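Local coordinates for maternal protein tudor (Drosophila melanogaster, PDB 4Q5W) that is required for germ-cell formation and probably works in the piRNA pathway, its extended Tudor domains recognising symmetrically dimethylated arginines of the Piwi protein Aubergine, at residues I17-S22 / V154-K159; Q76-L81 / G85-V90; S115-K120 / K172-E177; A123-T128 / E168-L173. All blocks are in the same frame, centred on the assembly; numbering follows the deposited sequence.

Interaction 1 of 4, residues I17-S22 / V154-K159; sequences IYLQFS and VRLTTK
Leu156 divides its two methyls between Ile17 and Leu19, side chains that stand on the same face of the opposing strand. Its CD1 meets CD1 of Ile17 tip to tip at 4.1 Å. The second methyl, CD2, lies 4.2 Å from CD2 of Leu19, whose side chain runs across it at a slant. The backbones stay well apart, even the nearest CA atoms, of Ile17 and Val154, being 10.1 Å apart, so the side chains must span the gap. In Ile17 the outer torsion is fully extended (chi2 173°), which carries CD1 straight out toward Leu156; the same extension in Leu156 (chi2 171°) brings its CD1 forward to meet it. The two strands are not sheet neighbours. Strand 108-112 runs between 16-21 and 153-158, and Ile17 and Leu19 take backbone bonds from that side, with Cys110 and Glu108. The contact is buried on the inner side of the five-stranded sheet, whose first and last strands also pair, consistent with the OB-like, staphylococcal-nuclease-like half of an extended Tudor domain. Ile8 lies against both Ile17 and Leu19, while Val142 of strand 139-144 reaches Leu19 and Val154.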
loop_
_atom_site.group_PDB
_atom_site.type_symbol
_atom_site.label_atom_id
_atom_site.label_comp_id
_atom_site.label_asym_id
_atom_site.label_seq_id
_atom_site.Cartn_x
_atom_site.Cartn_y
_atom_site.Cartn_z
ATOM N N ILE A 17 0.533 -5.356 4.727
ATOM C CA ILE A 17 0.716 -3.918 4.724
ATOM C C ILE A 17 1.835 -3.572 3.753
ATOM O O ILE A 17 2.925 -4.126 3.855
ATOM C CB ILE A 17 1.110 -3.429 6.137
ATOM C CG1 ILE A 17 0.032 -3.805 7.155
ATOM C CG2 ILE A 17 1.340 -1.913 6.167
ATOM C CD1 ILE A 17 0.448 -3.492 8.581
ATOM N N TYR A 18 1.552 -2.673 2.811
ATOM C CA TYR A 18 2.549 -2.185 1.855
ATOM C C TYR A 18 3.336 -1.016 2.433
ATOM O O TYR A 18 2.740 -0.035 2.872
ATOM C CB TYR A 18 1.854 -1.722 0.568
ATOM C CG TYR A 18 1.317 -2.851 -0.283
ATOM C CD1 TYR A 18 0.097 -3.448 0.010
ATOM C CD2 TYR A 18 2.021 -3.298 -1.388
ATOM C CE1 TYR A 18 -0.401 -4.476 -0.773
ATOM C CE2 TYR A 18 1.531 -4.329 -2.181
ATOM C CZ TYR A 18 0.320 -4.911 -1.867
ATOM O OH TYR A 18 -0.166 -5.935 -2.653
ATOM N N LEU A 19 4.669 -1.116 2.435
ATOM C CA LEU A 19 5.527 -0.055 2.959
ATOM C C LEU A 19 6.636 0.282 1.990
ATOM O O LEU A 19 7.211 -0.608 1.371
ATOM C CB LEU A 19 6.236 -0.488 4.257
ATOM C CG LEU A 19 5.458 -0.637 5.553
ATOM C CD1 LEU A 19 4.685 -1.901 5.474
ATOM C CD2 LEU A 19 6.384 -0.667 6.747
ATOM N N GLN A 20 6.979 1.560 1.912
ATOM C CA GLN A 20 8.149 1.973 1.154
ATOM C C GLN A 20 9.270 2.300 2.124
ATOM O O GLN A 20 9.169 3.247 2.890
ATOM C CB GLN A 20 7.819 3.193 0.301
ATOM C CG GLN A 20 6.732 2.913 -0.728
ATOM C CD GLN A 20 6.369 4.150 -1.512
ATOM O OE1 GLN A 20 6.768 5.263 -1.158
ATOM N NE2 GLN A 20 5.632 3.965 -2.601
ATOM N N PHE A 21 10.335 1.503 2.102
ATOM C CA PHE A 21 11.456 1.728 3.012
ATOM C C PHE A 21 12.286 2.914 2.548
ATOM O O PHE A 21 12.396 3.162 1.345
ATOM C CB PHE A 21 12.290 0.461 3.158
ATOM C CG PHE A 21 11.625 -0.572 4.013
ATOM C CD1 PHE A 21 10.789 -1.515 3.453
ATOM C CD2 PHE A 21 11.810 -0.572 5.387
ATOM C CE1 PHE A 21 10.149 -2.456 4.244
ATOM C CE2 PHE A 21 11.176 -1.517 6.187
ATOM C CZ PHE A 21 10.349 -2.458 5.611
ATOM N N SER A 22 12.848 3.652 3.504
ATOM C CA SER A 22 13.455 4.957 3.205
ATOM C C SER A 22 14.584 4.906 2.186
ATOM O O SER A 22 14.819 5.888 1.481
ATOM C CB SER A 22 13.910 5.679 4.490
ATOM O OG SER A 22 15.038 5.058 5.089
ATOM N N VAL A 154 6.596 -7.914 11.369
ATOM C CA VAL A 154 7.297 -6.737 11.874
ATOM C C VAL A 154 6.564 -6.086 13.034
ATOM O O VAL A 154 5.366 -6.325 13.242
ATOM C CB VAL A 154 7.412 -5.659 10.788
ATOM C CG1 VAL A 154 8.254 -6.155 9.611
ATOM C CG2 VAL A 154 6.032 -5.234 10.340
ATOM N N ARG A 155 7.297 -5.269 13.787
ATOM C CA ARG A 155 6.717 -4.384 14.789
ATOM C C ARG A 155 6.808 -2.961 14.280
ATOM O O ARG A 155 7.876 -2.529 13.854
ATOM C CB ARG A 155 7.476 -4.464 16.105
ATOM C CG ARG A 155 7.224 -5.713 16.903
ATOM C CD ARG A 155 7.851 -5.575 18.272
ATOM N NE ARG A 155 8.134 -6.884 18.834
ATOM C CZ ARG A 155 9.265 -7.542 18.615
ATOM N NH1 ARG A 155 10.208 -6.999 17.860
ATOM N NH2 ARG A 155 9.456 -8.738 19.154
ATOM N N LEU A 156 5.699 -2.233 14.330
ATOM C CA LEU A 156 5.666 -0.869 13.814
ATOM C C LEU A 156 5.485 0.136 14.941
ATOM O O LEU A 156 4.660 -0.063 15.832
ATOM C CB LEU A 156 4.517 -0.710 12.815
ATOM C CG LEU A 156 4.488 -1.716 11.659
ATOM C CD1 LEU A 156 3.191 -1.572 10.883
ATOM C CD2 LEU A 156 5.684 -1.516 10.749
ATOM N N THR A 157 6.261 1.212 14.903
ATOM C CA THR A 157 6.177 2.292 15.882
ATOM C C THR A 157 5.985 3.607 15.117
ATOM O O THR A 157 6.649 3.813 14.106
ATOM C CB THR A 157 7.484 2.358 16.711
ATOM O OG1 THR A 157 7.776 1.065 17.262
ATOM C CG2 THR A 157 7.368 3.357 17.839
ATOM N N THR A 158 5.099 4.490 15.579
ATOM C CA THR A 158 4.930 5.760 14.870
ATOM C C THR A 158 6.246 6.522 14.910
ATOM O O THR A 158 6.901 6.596 15.947
ATOM C CB THR A 158 3.803 6.633 15.453
ATOM O OG1 THR A 158 4.103 6.967 16.817
ATOM C CG2 THR A 158 2.470 5.899 15.381
ATOM N N LYS A 159 6.659 7.043 13.759
ATOM C CA LYS A 159 7.938 7.738 13.656
ATOM C C LYS A 159 7.766 9.186 14.086
ATOM O O LYS A 159 7.970 10.108 13.303
ATOM C CB LYS A 159 8.488 7.651 12.229
ATOM C CG LYS A 159 9.984 7.970 12.142
ATOM C CD LYS A 159 10.785 6.941 12.915
ATOM C CE LYS A 159 12.268 7.291 12.959
ATOM N NZ LYS A 159 13.004 6.405 13.917
#

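Interaction 2 of 4, residues Q76-L81 / G85-V90; sequences QYKVIL and GNTTVV
Val79 and Thr88 form a hydrogen-bonded antiparallel pair in which each amide is satisfied by the other's carbonyl: Val79 N reaches Thr88 O at 2.9 Å, almost straight (174°), and Thr88 N returns to Val79 O at 3.0 Å. Tyr77 and Val90 repeat the exchange, Tyr77 N giving to Val90 O at 2.9 Å. Nearer the turn, Leu81 N donates to Asn86 O and Gly85 N closes on Leu81 O at 2.8 Å. Gly85 has a positive phi (112°), at which any CB would jam against the preceding carbonyl. Val79 O also takes a CA-H contact from Thr87 CA, 3.2 Å away. This is the last hairpin of the four-stranded antiparallel sheet of the Tudor core; strand 77-81 uses its other edge to bond Leu69, Glu70 and Arg67, and Tyr77 OH is bonded to Ala47 N. Leu81 lays CD1 against Asn86 ND2 (3.5 Å) and CD2 near Thr88 CG2. Cutting Leu81 back to an alanine would probably open a gap beside Thr88 and free the Asn86 amide to turn. Six backbone bonds thus carry the pairing, with Val79, Thr88 and Val90 adding apolar contact on one face.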
loop_
_atom_site.group_PDB
_atom_site.type_symbol
_atom_site.label_atom_id
_atom_site.label_comp_id
_atom_site.label_asym_id
_atom_site.label_seq_id
_atom_site.Cartn_x
_atom_site.Cartn_y
_atom_site.Cartn_z
ATOM N N GLN A 76 -13.112 -1.778 -18.990
ATOM C CA GLN A 76 -12.453 -1.267 -17.792
ATOM C C GLN A 76 -11.509 -2.317 -17.227
ATOM O O GLN A 76 -11.607 -3.496 -17.564
ATOM C CB GLN A 76 -13.489 -0.853 -16.749
ATOM C CG GLN A 76 -14.316 0.352 -17.166
ATOM C CD GLN A 76 -15.022 1.002 -15.997
ATOM O OE1 GLN A 76 -15.721 0.338 -15.233
ATOM N NE2 GLN A 76 -14.831 2.306 -15.841
ATOM N N TYR A 77 -10.588 -1.883 -16.373
ATOM C CA TYR A 77 -9.642 -2.789 -15.732
ATOM C C TYR A 77 -9.521 -2.430 -14.266
ATOM O O TYR A 77 -9.473 -1.251 -13.925
ATOM C CB TYR A 77 -8.252 -2.642 -16.353
ATOM C CG TYR A 77 -8.181 -2.904 -17.837
ATOM C CD1 TYR A 77 -7.738 -4.126 -18.320
ATOM C CD2 TYR A 77 -8.523 -1.919 -18.756
ATOM C CE1 TYR A 77 -7.654 -4.369 -19.673
ATOM C CE2 TYR A 77 -8.449 -2.157 -20.121
ATOM C CZ TYR A 77 -8.010 -3.385 -20.570
ATOM O OH TYR A 77 -7.911 -3.640 -21.915
ATOM N N LYS A 78 -9.475 -3.442 -13.404
ATOM C CA LYS A 78 -9.032 -3.233 -12.036
ATOM C C LYS A 78 -7.534 -3.466 -12.017
ATOM O O LYS A 78 -7.055 -4.511 -12.465
ATOM C CB LYS A 78 -9.712 -4.192 -11.052
ATOM C CG LYS A 78 -9.232 -3.974 -9.604
ATOM C CD LYS A 78 -9.971 -4.846 -8.603
ATOM C CE LYS A 78 -9.575 -4.481 -7.160
ATOM N NZ LYS A 78 -10.174 -5.407 -6.145
ATOM N N VAL A 79 -6.796 -2.482 -11.521
ATOM C CA VAL A 79 -5.344 -2.557 -11.512
ATOM C C VAL A 79 -4.799 -2.320 -10.111
ATOM O O VAL A 79 -5.484 -1.748 -9.267
ATOM C CB VAL A 79 -4.725 -1.500 -12.443
ATOM C CG1 VAL A 79 -5.292 -1.634 -13.853
ATOM C CG2 VAL A 79 -4.973 -0.098 -11.897
ATOM N N ILE A 80 -3.572 -2.778 -9.877
ATOM C CA ILE A 80 -2.823 -2.408 -8.679
ATOM C C ILE A 80 -1.757 -1.380 -9.056
ATOM O O ILE A 80 -1.083 -1.515 -10.082
ATOM C CB ILE A 80 -2.183 -3.638 -7.966
ATOM C CG1 ILE A 80 -1.329 -3.186 -6.772
ATOM C CG2 ILE A 80 -1.342 -4.465 -8.918
ATOM C CD1 ILE A 80 -0.789 -4.350 -5.918
ATOM N N LEU A 81 -1.625 -0.331 -8.247
ATOM C CA LEU A 81 -0.525 0.612 -8.420
ATOM C C LEU A 81 0.664 0.005 -7.699
ATOM O O LEU A 81 0.802 0.144 -6.471
ATOM C CB LEU A 81 -0.875 1.984 -7.845
ATOM C CG LEU A 81 -2.236 2.564 -8.280
ATOM C CD1 LEU A 81 -2.420 3.977 -7.746
ATOM C CD2 LEU A 81 -2.397 2.534 -9.800
ATOM N N GLY A 85 0.554 -0.186 -3.749
ATOM C CA GLY A 85 -0.230 -1.299 -3.238
ATOM C C GLY A 85 -1.739 -1.173 -3.356
ATOM O O GLY A 85 -2.438 -2.186 -3.364
ATOM N N ASN A 86 -2.247 0.051 -3.434
ATOM C CA ASN A 86 -3.681 0.266 -3.569
ATOM C C ASN A 86 -4.176 -0.111 -4.955
ATOM O O ASN A 86 -3.384 -0.224 -5.894
ATOM C CB ASN A 86 -4.088 1.704 -3.214
ATOM C CG ASN A 86 -3.392 2.742 -4.068
ATOM O OD1 ASN A 86 -2.167 2.766 -4.149
ATOM N ND2 ASN A 86 -4.175 3.598 -4.721
ATOM N N THR A 87 -5.481 -0.330 -5.069
ATOM C CA THR A 87 -6.079 -0.712 -6.341
ATOM C C THR A 87 -7.056 0.354 -6.819
ATOM O O THR A 87 -7.514 1.197 -6.047
ATOM C CB THR A 87 -6.813 -2.066 -6.255
ATOM O OG1 THR A 87 -8.001 -1.938 -5.462
ATOM C CG2 THR A 87 -5.914 -3.139 -5.673
ATOM N N THR A 88 -7.391 0.307 -8.102
ATOM C CA THR A 88 -8.320 1.271 -8.657
ATOM C C THR A 88 -8.814 0.763 -9.993
ATOM O O THR A 88 -8.261 -0.198 -10.543
ATOM C CB THR A 88 -7.666 2.665 -8.811
ATOM O OG1 THR A 88 -8.660 3.627 -9.181
ATOM C CG2 THR A 88 -6.575 2.640 -9.854
ATOM N N VAL A 89 -9.856 1.400 -10.512
ATOM C CA VAL A 89 -10.454 0.983 -11.773
ATOM C C VAL A 89 -10.303 2.088 -12.796
ATOM O O VAL A 89 -10.685 3.236 -12.547
ATOM C CB VAL A 89 -11.942 0.642 -11.609
ATOM C CG1 VAL A 89 -12.606 0.472 -12.964
ATOM C CG2 VAL A 89 -12.098 -0.614 -10.767
ATOM N N VAL A 90 -9.733 1.736 -13.946
ATOM C CA VAL A 90 -9.459 2.702 -14.997
ATOM C C VAL A 90 -10.071 2.228 -16.312
ATOM O O VAL A 90 -10.442 1.056 -16.453
ATOM C CB VAL A 90 -7.946 2.899 -15.186
ATOM C CG1 VAL A 90 -7.287 3.286 -13.862
ATOM C CG2 VAL A 90 -7.323 1.628 -15.723
#

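Interaction 3 of 4, residues S115-K120 / K172-E177; sequences SAIFEK and KLVQAE
Within 172-177, Val174 is the first residue to meet Ile117. Its CG1, swung opposite the backbone N (chi1 168°), lies 3.7 Å from Ile117 CG2, the two side chains sliding past each other in opposite directions. Val174 also rests on Thr125 of helix 122-134, so the valine is buried between two neighbours. Next in sequence, Gln175 bends at its second torsion (chi2 -72°) and lays its aliphatic part across the end of Ile117. Its CG stands 3.6 Å from Ile117 CD1, and its amide carbon CD is almost as near; OE1 passes 3.9 Å from Ile117 CG2. Glu177 packs on Leu124. The contact sets the short helix 116-120 against the C-terminal helix 166-182, probably in the staphylococcal-nuclease-like half of the extended Tudor domain. The short helix starts at Ser115, an N-cap whose OG accepts from Ile117 N at 3.2 Å. The same OG bonds Gln171 of helix 166-182, tying the cap to the partner helix. Ser115 CB sits 3.6 Å above one face of the Phe118 ring, toward its rim. Replacing Ile117 with an alanine would probably leave Val174 CG1 without its apolar mate and the Gln175 chain free to swing. Across the contact the Ile117 side chain offers only apolar surface, whereas the bond of Ser115 OG to Gln171 gives the two helices a polar link.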
loop_
_atom_site.group_PDB
_atom_site.type_symbol
_atom_site.label_atom_id
_atom_site.label_comp_id
_atom_site.label_asym_id
_atom_site.label_seq_id
_atom_site.Cartn_x
_atom_site.Cartn_y
_atom_site.Cartn_z
ATOM N N SER A 115 -3.432 -11.225 15.836
ATOM C CA SER A 115 -4.262 -11.051 17.024
ATOM C C SER A 115 -5.711 -11.381 16.712
ATOM O O SER A 115 -6.270 -10.883 15.732
ATOM C CB SER A 115 -4.170 -9.619 17.550
ATOM O OG SER A 115 -5.103 -9.416 18.600
ATOM N N ALA A 116 -6.327 -12.221 17.541
ATOM C CA ALA A 116 -7.735 -12.549 17.350
ATOM C C ALA A 116 -8.631 -11.307 17.431
ATOM O O ALA A 116 -9.728 -11.288 16.874
ATOM C CB ALA A 116 -8.185 -13.606 18.357
ATOM N N ILE A 117 -8.159 -10.271 18.117
ATOM C CA ILE A 117 -8.893 -9.019 18.177
ATOM C C ILE A 117 -9.026 -8.447 16.771
ATOM O O ILE A 117 -10.088 -7.966 16.381
ATOM C CB ILE A 117 -8.203 -7.996 19.111
ATOM C CG1 ILE A 117 -8.175 -8.543 20.545
ATOM C CG2 ILE A 117 -8.934 -6.662 19.064
ATOM C CD1 ILE A 117 -7.343 -7.704 21.516
ATOM N N PHE A 118 -7.948 -8.534 16.000
ATOM C CA PHE A 118 -7.963 -8.009 14.646
ATOM C C PHE A 118 -8.869 -8.842 13.751
ATOM O O PHE A 118 -9.539 -8.300 12.871
ATOM C CB PHE A 118 -6.565 -8.003 14.035
ATOM C CG PHE A 118 -5.553 -7.194 14.797
ATOM C CD1 PHE A 118 -5.941 -6.173 15.647
ATOM C CD2 PHE A 118 -4.202 -7.458 14.648
ATOM C CE1 PHE A 118 -4.989 -5.423 16.338
ATOM C CE2 PHE A 118 -3.255 -6.720 15.328
ATOM C CZ PHE A 118 -3.652 -5.700 16.180
ATOM N N GLU A 119 -8.874 -10.159 13.958
ATOM C CA GLU A 119 -9.609 -11.063 13.067
ATOM C C GLU A 119 -11.108 -11.103 13.354
ATOM O O GLU A 119 -11.922 -11.336 12.456
ATOM C CB GLU A 119 -9.040 -12.484 13.149
ATOM C CG GLU A 119 -7.547 -12.570 12.880
ATOM C CD GLU A 119 -7.174 -12.139 11.476
ATOM O OE1 GLU A 119 -8.038 -12.199 10.569
ATOM O OE2 GLU A 119 -6.006 -11.741 11.279
ATOM N N LYS A 120 -11.467 -10.893 14.611
ATOM C CA LYS A 120 -12.859 -10.959 15.026
ATOM C C LYS A 120 -13.565 -9.622 14.821
ATOM O O LYS A 120 -14.789 -9.533 14.904
ATOM C CB LYS A 120 -12.938 -11.402 16.489
ATOM C CG LYS A 120 -12.631 -12.884 16.675
ATOM C CD LYS A 120 -12.567 -13.294 18.141
ATOM C CE LYS A 120 -12.482 -14.814 18.271
ATOM N NZ LYS A 120 -12.709 -15.301 19.664
ATOM N N LYS A 172 -5.551 -2.159 22.020
ATOM C CA LYS A 172 -6.111 -1.389 23.131
ATOM C C LYS A 172 -7.282 -0.511 22.703
ATOM O O LYS A 172 -8.322 -0.510 23.357
ATOM C CB LYS A 172 -5.027 -0.544 23.808
ATOM C CG LYS A 172 -5.553 0.254 24.998
ATOM C CD LYS A 172 -4.435 0.911 25.785
ATOM C CE LYS A 172 -3.873 2.112 25.074
ATOM N NZ LYS A 172 -2.815 2.765 25.900
ATOM N N LEU A 173 -7.110 0.233 21.610
ATOM C CA LEU A 173 -8.167 1.100 21.083
ATOM C C LEU A 173 -9.416 0.344 20.634
ATOM O O LEU A 173 -10.531 0.801 20.870
ATOM C CB LEU A 173 -7.659 1.959 19.927
ATOM C CG LEU A 173 -6.586 3.012 20.210
ATOM C CD1 LEU A 173 -6.289 3.825 18.965
ATOM C CD2 LEU A 173 -6.988 3.941 21.363
ATOM N N VAL A 174 -9.225 -0.797 19.970
ATOM C CA VAL A 174 -10.354 -1.603 19.506
ATOM C C VAL A 174 -11.114 -2.184 20.703
ATOM O O VAL A 174 -12.337 -2.136 20.762
ATOM C CB VAL A 174 -9.893 -2.727 18.546
ATOM C CG1 VAL A 174 -11.021 -3.739 18.289
ATOM C CG2 VAL A 174 -9.386 -2.134 17.228
ATOM N N GLN A 175 -10.378 -2.715 21.673
ATOM C CA GLN A 175 -11.009 -3.280 22.858
ATOM C C GLN A 175 -11.768 -2.207 23.629
ATOM O O GLN A 175 -12.836 -2.475 24.187
ATOM C CB GLN A 175 -9.966 -3.950 23.756
ATOM C CG GLN A 175 -9.376 -5.222 23.158
ATOM C CD GLN A 175 -10.346 -6.389 23.164
ATOM O OE1 GLN A 175 -11.129 -6.574 22.226
ATOM N NE2 GLN A 175 -10.284 -7.200 24.213
ATOM N N ALA A 176 -11.225 -0.994 23.652
ATOM C CA ALA A 176 -11.837 0.096 24.402
ATOM C C ALA A 176 -13.171 0.512 23.792
ATOM O O ALA A 176 -14.118 0.818 24.512
ATOM C CB ALA A 176 -10.888 1.293 24.487
ATOM N N GLU A 177 -13.243 0.505 22.462
ATOM C CA GLU A 177 -14.475 0.851 21.764
ATOM C C GLU A 177 -15.525 -0.252 21.920
ATOM O O GLU A 177 -16.689 0.028 22.190
ATOM C CB GLU A 177 -14.200 1.132 20.282
ATOM C CG GLU A 177 -15.441 1.549 19.496
ATOM C CD GLU A 177 -15.100 2.321 18.229
ATOM O OE1 GLU A 177 -15.962 2.387 17.328
ATOM O OE2 GLU A 177 -13.989 2.885 18.145
#

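Interaction 4 of 4, residues A123-T128 / E168-L173; sequences ALTLTT and EHLQKL
With CG opposite its backbone N (chi1 -173°), Leu170 leans out from helix 166-182 and sets a methyl on each of two threonines: CD1 at 3.7 Å from Thr128 CG2, and CD2 at 3.8 Å from Thr125 CG2. Thr125 meets it at about a right angle, Thr128 on a slant. Thr128 is turned (chi1 -54°) to put CG2 toward the partner helix and OG1 back toward its own; CG2 also lies 3.7 Å from Leu173 CB and so settles between two leucines. The pairing joins helix 122-134 to the C-terminal helix, their local axes 10.0 Å apart and inclined at 123°, probably on the outer side of the staphylococcal-nuclease-like part of this extended Tudor domain. Phe118 and Phe129 also pack on Leu170. The hydroxyls are served by carbonyls one turn back in the chain: Thr125 OG1 bonds Asn121 O, just before the helix, and Thr128 OG1 donates to Leu124 O at 2.7 Å. That carbonyl also receives Thr128 N, the two donors arriving from opposite faces of its plane. A water gives a hydrogen to Thr128 OG1 at 2.8 Å and reaches Leu173 O by a weak bond.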
loop_
_atom_site.group_PDB
_atom_site.type_symbol
_atom_site.label_atom_id
_atom_site.label_comp_id
_atom_site.label_asym_id
_atom_site.label_seq_id
_atom_site.Cartn_x
_atom_site.Cartn_y
_atom_site.Cartn_z
ATOM N N ALA A 123 -13.426 -4.747 10.369
ATOM C CA ALA A 123 -13.755 -3.391 9.948
ATOM C C ALA A 123 -13.370 -2.361 11.010
ATOM O O ALA A 123 -12.805 -1.316 10.695
ATOM C CB ALA A 123 -15.237 -3.276 9.595
ATOM N N LEU A 124 -13.659 -2.659 12.270
ATOM C CA LEU A 124 -13.308 -1.719 13.334
ATOM C C LEU A 124 -11.792 -1.574 13.463
ATOM O O LEU A 124 -11.268 -0.482 13.684
ATOM C CB LEU A 124 -13.924 -2.167 14.663
ATOM C CG LEU A 124 -13.529 -1.385 15.923
ATOM C CD1 LEU A 124 -13.849 0.089 15.790
ATOM C CD2 LEU A 124 -14.279 -1.977 17.112
ATOM N N THR A 125 -11.088 -2.684 13.333
ATOM C CA THR A 125 -9.643 -2.665 13.419
ATOM C C THR A 125 -9.069 -1.825 12.292
ATOM O O THR A 125 -8.178 -1.014 12.514
ATOM C CB THR A 125 -9.048 -4.084 13.366
ATOM O OG1 THR A 125 -9.441 -4.803 14.542
ATOM C CG2 THR A 125 -7.508 -4.039 13.284
ATOM N N LEU A 126 -9.583 -2.008 11.083
ATOM C CA LEU A 126 -9.002 -1.295 9.946
ATOM C C LEU A 126 -9.282 0.208 9.958
ATOM O O LEU A 126 -8.414 1.008 9.592
ATOM C CB LEU A 126 -9.404 -1.944 8.625
ATOM C CG LEU A 126 -8.736 -3.310 8.460
ATOM C CD1 LEU A 126 -8.855 -3.797 7.018
ATOM C CD2 LEU A 126 -7.267 -3.296 8.925
ATOM N N THR A 127 -10.471 0.608 10.390
ATOM C CA THR A 127 -10.786 2.033 10.480
ATOM C C THR A 127 -9.983 2.702 11.602
ATOM O O THR A 127 -9.526 3.847 11.458
ATOM C CB THR A 127 -12.313 2.300 10.625
ATOM O OG1 THR A 127 -12.567 3.708 10.571
ATOM C CG2 THR A 127 -12.862 1.737 11.930
ATOM N N THR A 128 -9.805 1.985 12.711
ATOM C CA THR A 128 -8.993 2.495 13.810
ATOM C C THR A 128 -7.534 2.612 13.370
ATOM O O THR A 128 -6.869 3.590 13.686
ATOM C CB THR A 128 -9.127 1.615 15.061
ATOM O OG1 THR A 128 -10.519 1.482 15.378
ATOM C CG2 THR A 128 -8.392 2.242 16.270
ATOM N N GLU A 168 0.275 -3.164 19.976
ATOM C CA GLU A 168 -0.352 -3.085 21.276
ATOM C C GLU A 168 -1.392 -1.971 21.361
ATOM O O GLU A 168 -2.452 -2.168 21.941
ATOM C CB GLU A 168 0.705 -2.941 22.371
ATOM C CG GLU A 168 1.592 -4.177 22.511
ATOM C CD GLU A 168 2.770 -4.206 21.549
ATOM O OE1 GLU A 168 2.913 -3.265 20.741
ATOM O OE2 GLU A 168 3.565 -5.177 21.613
ATOM N N HIS A 169 -1.091 -0.804 20.792
ATOM C CA HIS A 169 -2.021 0.316 20.864
ATOM C C HIS A 169 -3.308 0.060 20.090
ATOM O O HIS A 169 -4.404 0.428 20.530
ATOM C CB HIS A 169 -1.378 1.590 20.329
ATOM C CG HIS A 169 -2.085 2.832 20.756
ATOM N ND1 HIS A 169 -1.978 3.343 22.031
ATOM C CD2 HIS A 169 -2.951 3.640 20.096
ATOM C CE1 HIS A 169 -2.724 4.429 22.130
ATOM N NE2 HIS A 169 -3.316 4.637 20.968
ATOM N N LEU A 170 -3.176 -0.578 18.935
ATOM C CA LEU A 170 -4.347 -0.852 18.102
ATOM C C LEU A 170 -5.283 -1.826 18.805
ATOM O O LEU A 170 -6.503 -1.649 18.788
ATOM C CB LEU A 170 -3.928 -1.411 16.748
ATOM C CG LEU A 170 -5.047 -1.586 15.726
ATOM C CD1 LEU A 170 -5.779 -0.267 15.458
ATOM C CD2 LEU A 170 -4.477 -2.148 14.436
ATOM N N GLN A 171 -4.713 -2.842 19.442
ATOM C CA GLN A 171 -5.527 -3.769 20.225
ATOM C C GLN A 171 -6.265 -3.045 21.339
ATOM O O GLN A 171 -7.456 -3.285 21.569
ATOM C CB GLN A 171 -4.664 -4.859 20.839
ATOM C CG GLN A 171 -4.157 -5.887 19.848
ATOM C CD GLN A 171 -3.231 -6.883 20.500
ATOM O OE1 GLN A 171 -3.635 -8.003 20.823
ATOM N NE2 GLN A 171 -1.980 -6.487 20.698
ATOM N N LYS A 172 -5.551 -2.159 22.020
ATOM C CA LYS A 172 -6.111 -1.389 23.131
ATOM C C LYS A 172 -7.282 -0.511 22.703
ATOM O O LYS A 172 -8.322 -0.510 23.357
ATOM C CB LYS A 172 -5.027 -0.544 23.808
ATOM C CG LYS A 172 -5.553 0.254 24.998
ATOM C CD LYS A 172 -4.435 0.911 25.785
ATOM C CE LYS A 172 -3.873 2.112 25.074
ATOM N NZ LYS A 172 -2.815 2.765 25.900
ATOM N N LEU A 173 -7.110 0.233 21.610
ATOM C CA LEU A 173 -8.167 1.100 21.083
ATOM C C LEU A 173 -9.416 0.344 20.634
ATOM O O LEU A 173 -10.531 0.801 20.870
ATOM C CB LEU A 173 -7.659 1.959 19.927
ATOM C CG LEU A 173 -6.586 3.012 20.210
ATOM C CD1 LEU A 173 -6.289 3.825 18.965
ATOM C CD2 LEU A 173 -6.988 3.941 21.363
HETATM O O HOH W 1 -11.611 1.590 17.977
#

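Overall arrangement
The four contacts divide between the two halves of an extended Tudor domain. Interaction 2 belongs to the Tudor core; interaction 1 lies in the five-stranded sheet, their centres 23 Å apart on opposite sides of the chain's centre. They still touch, with Tyr18 CD2 3.5 Å from Gly85 CA, so the halves meet directly. In sequence the core hairpin falls between the strands of interaction 1, and the sheet is therefore built from chain on both sides of the core. Interactions 3 and 4, centres 6 Å apart, use helix 166-182, which follows strand 153-158, to receive the successive helices 116-120 and 122-134. Their centres lie about 30 and 27 Å from that of interaction 2.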